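Argininosuccinate lyase (Chelativorans sp., PDB 6RXA) is an EDDS lyase of the aspartase/fumarase superfamily, a C-N lyase that probably splits N-substituted amino acids of the argininosuccinate type to release fumarate. Local coordinates at residues S44-A49 and I108-N113. The protein carries 2 engineered substitutions. Residues are numbered along the deposited sequence; the frame is centred on the assembly and turned at random.
Sequences SQIHRA and IGRSRN. With FMT (formic acid), chain B; FMT (formic acid), chain D; FMT (formic acid), chain C.
Arg110 reaches out of the loop ahead of helix 112-147 to helix 35-56, where its NH1 gives a hydrogen bond to His47 ND1 at 2.9 Å. NH1 meets the ring at its edge and in its plane, but ND1 lies tilted from the guanidinium plane, and the N-H...N angle is a bent 140°. The two flat groups stand 69° apart, so they meet edge on rather than stacked. A bend at chi3 (65°) turns the guanidinium of the otherwise extended Arg110 chain across the end of the imidazole. Beside this polar junction the packing is looser: Ile46 touches it through a single methyl, CG2, 4.1 Å from Arg110 NH1. With an alanine at Arg110, His47 ND1 would probably lose this donor and a gap would open beside the Ile46 methyl. All three touching residues are buried, whereas Arg112 and Asn113, in the first turn of helix 112-147, are partly exposed and face the substrate pocket. Ser111 N-caps the helix, its OG accepting from Asn113 N at 2.9 Å. Formates, probably from the crystallisation liquor, lie where succinate and fumarate bind: Arg112 NH1 holds O1 of the chain D formate at 2.8 Å, and Asn113 ND2 holds O2 of the chain C formate at 2.9 Å. Ser280, Ser281, Lys286 and Asn288 of the second subunit and Thr158 of the third also bond to formates, as befits an active site shared between subunits. Around the contact, Ile46 and His47 pack on Leu115 of helix 112-147, His47 also meets Leu72 of helix 62-79 and the ring of Tyr91 in helix 88-99, and Gln45 and Ala49 lean on Leu486 of helix 451-500.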
loop_
_atom_site.group_PDB
_atom_site.type_symbol
_atom_site.label_atom_id
_atom_site.label_comp_id
_atom_site.label_asym_id
_atom_site.label_seq_id
_atom_site.Cartn_x
_atom_site.Cartn_y
_atom_site.Cartn_z
ATOM N N SER A 44 33.479 0.058 -3.901
ATOM C CA SER A 44 34.914 -0.103 -4.131
ATOM C C SER A 44 35.340 0.524 -5.456
ATOM O O SER A 44 36.431 1.099 -5.556
ATOM C CB SER A 44 35.296 -1.583 -4.081
ATOM O OG SER A 44 35.335 -2.049 -2.746
ATOM N N GLN A 45 34.500 0.409 -6.485
ATOM C CA GLN A 45 34.768 1.093 -7.743
ATOM C C GLN A 45 34.729 2.602 -7.557
ATOM O O GLN A 45 35.559 3.327 -8.124
ATOM C CB GLN A 45 33.758 0.651 -8.797
ATOM C CG GLN A 45 33.968 -0.776 -9.258
ATOM C CD GLN A 45 35.319 -0.987 -9.919
ATOM O OE1 GLN A 45 35.568 -0.489 -11.019
ATOM N NE2 GLN A 45 36.200 -1.728 -9.250
ATOM N N ILE A 46 33.782 3.095 -6.757
ATOM C CA ILE A 46 33.701 4.531 -6.492
ATOM C C ILE A 46 34.969 5.034 -5.816
ATOM O O ILE A 46 35.478 6.109 -6.154
ATOM C CB ILE A 46 32.429 4.850 -5.686
ATOM C CG1 ILE A 46 31.196 4.604 -6.565
ATOM C CG2 ILE A 46 32.490 6.260 -5.121
ATOM C CD1 ILE A 46 29.893 4.564 -5.770
ATOM N N HIS A 47 35.502 4.278 -4.853
ATOM C CA HIS A 47 36.741 4.714 -4.213
ATOM C C HIS A 47 37.840 4.907 -5.249
ATOM O O HIS A 47 38.597 5.884 -5.202
ATOM C CB HIS A 47 37.219 3.696 -3.179
ATOM C CG HIS A 47 36.238 3.422 -2.092
ATOM N ND1 HIS A 47 35.361 4.372 -1.618
ATOM C CD2 HIS A 47 35.982 2.290 -1.392
ATOM C CE1 HIS A 47 34.609 3.839 -0.673
ATOM N NE2 HIS A 47 34.961 2.576 -0.520
ATOM N N ARG A 48 37.954 3.967 -6.186
ATOM C CA ARG A 48 38.985 4.063 -7.214
ATOM C C ARG A 48 38.744 5.269 -8.113
ATOM O O ARG A 48 39.676 6.027 -8.408
ATOM C CB ARG A 48 39.017 2.766 -8.017
ATOM C CG ARG A 48 39.558 1.588 -7.223
ATOM C CD ARG A 48 39.499 0.297 -8.017
ATOM N NE ARG A 48 40.202 -0.780 -7.320
ATOM C CZ ARG A 48 39.703 -1.455 -6.287
ATOM N NH1 ARG A 48 38.501 -1.173 -5.817
ATOM N NH2 ARG A 48 40.414 -2.418 -5.719
ATOM N N ALA A 49 37.505 5.460 -8.566
ATOM C CA ALA A 49 37.218 6.585 -9.454
ATOM C C ALA A 49 37.439 7.919 -8.753
ATOM O O ALA A 49 37.983 8.861 -9.350
ATOM C CB ALA A 49 35.785 6.495 -9.980
ATOM N N ILE A 108 38.714 12.943 0.985
ATOM C CA ILE A 108 38.724 14.375 0.705
ATOM C C ILE A 108 37.627 14.721 -0.293
ATOM O O ILE A 108 37.514 14.110 -1.365
ATOM C CB ILE A 108 40.113 14.807 0.208
ATOM C CG1 ILE A 108 41.116 14.791 1.364
ATOM C CG2 ILE A 108 40.027 16.189 -0.426
ATOM C CD1 ILE A 108 42.577 14.941 0.916
ATOM N N GLY A 109 36.816 15.716 0.051
ATOM C CA GLY A 109 35.775 16.187 -0.842
ATOM C C GLY A 109 34.569 15.283 -0.988
ATOM O O GLY A 109 33.774 15.482 -1.904
ATOM N N ARG A 110 34.385 14.316 -0.089
ATOM C CA ARG A 110 33.371 13.279 -0.234
ATOM C C ARG A 110 32.714 13.021 1.112
ATOM O O ARG A 110 33.192 13.457 2.161
ATOM C CB ARG A 110 34.032 11.993 -0.770
ATOM C CG ARG A 110 33.104 10.894 -1.180
ATOM C CD ARG A 110 33.904 9.742 -1.771
ATOM N NE ARG A 110 34.788 9.094 -0.809
ATOM C CZ ARG A 110 35.334 7.901 -1.024
ATOM N NH1 ARG A 110 35.060 7.257 -2.147
ATOM N NH2 ARG A 110 36.119 7.339 -0.118
ATOM N N SER A 111 31.592 12.306 1.070
ATOM C CA SER A 111 30.846 11.927 2.257
ATOM C C SER A 111 30.354 10.503 2.082
ATOM O O SER A 111 30.273 9.987 0.964
ATOM C CB SER A 111 29.648 12.882 2.423
ATOM O OG SER A 111 28.704 12.478 3.402
ATOM N N ARG A 112 29.956 9.878 3.190
ATOM C CA ARG A 112 29.155 8.669 3.042
ATOM C C ARG A 112 27.849 8.943 2.293
ATOM O O ARG A 112 27.288 8.022 1.683
ATOM C CB ARG A 112 28.858 8.029 4.401
ATOM C CG ARG A 112 30.070 7.319 5.017
ATOM C CD ARG A 112 29.725 6.644 6.347
ATOM N NE ARG A 112 29.259 7.609 7.346
ATOM C CZ ARG A 112 28.880 7.298 8.582
ATOM N NH1 ARG A 112 28.900 6.044 8.991
ATOM N NH2 ARG A 112 28.467 8.249 9.408
ATOM N N ASN A 113 27.355 10.188 2.305
ATOM C CA ASN A 113 26.044 10.474 1.734
ATOM C C ASN A 113 26.055 10.390 0.213
ATOM O O ASN A 113 25.160 9.771 -0.379
ATOM C CB ASN A 113 25.537 11.845 2.194
ATOM C CG ASN A 113 25.340 11.920 3.697
ATOM O OD1 ASN A 113 25.299 10.899 4.390
ATOM N ND2 ASN A 113 25.223 13.137 4.212
HETATM C C FMT B . 28.119 11.438 6.367
HETATM O O1 FMT B . 28.489 12.597 6.242
HETATM O O2 FMT B . 28.227 10.860 7.442
HETATM C C FMT D . 26.876 5.325 11.967
HETATM O O1 FMT D . 27.793 6.065 11.603
HETATM O O2 FMT D . 26.308 4.552 11.192
HETATM C C FMT C . 25.402 13.205 7.887
HETATM O O1 FMT C . 25.527 13.763 8.988
HETATM O O2 FMT C . 24.674 13.647 6.981
#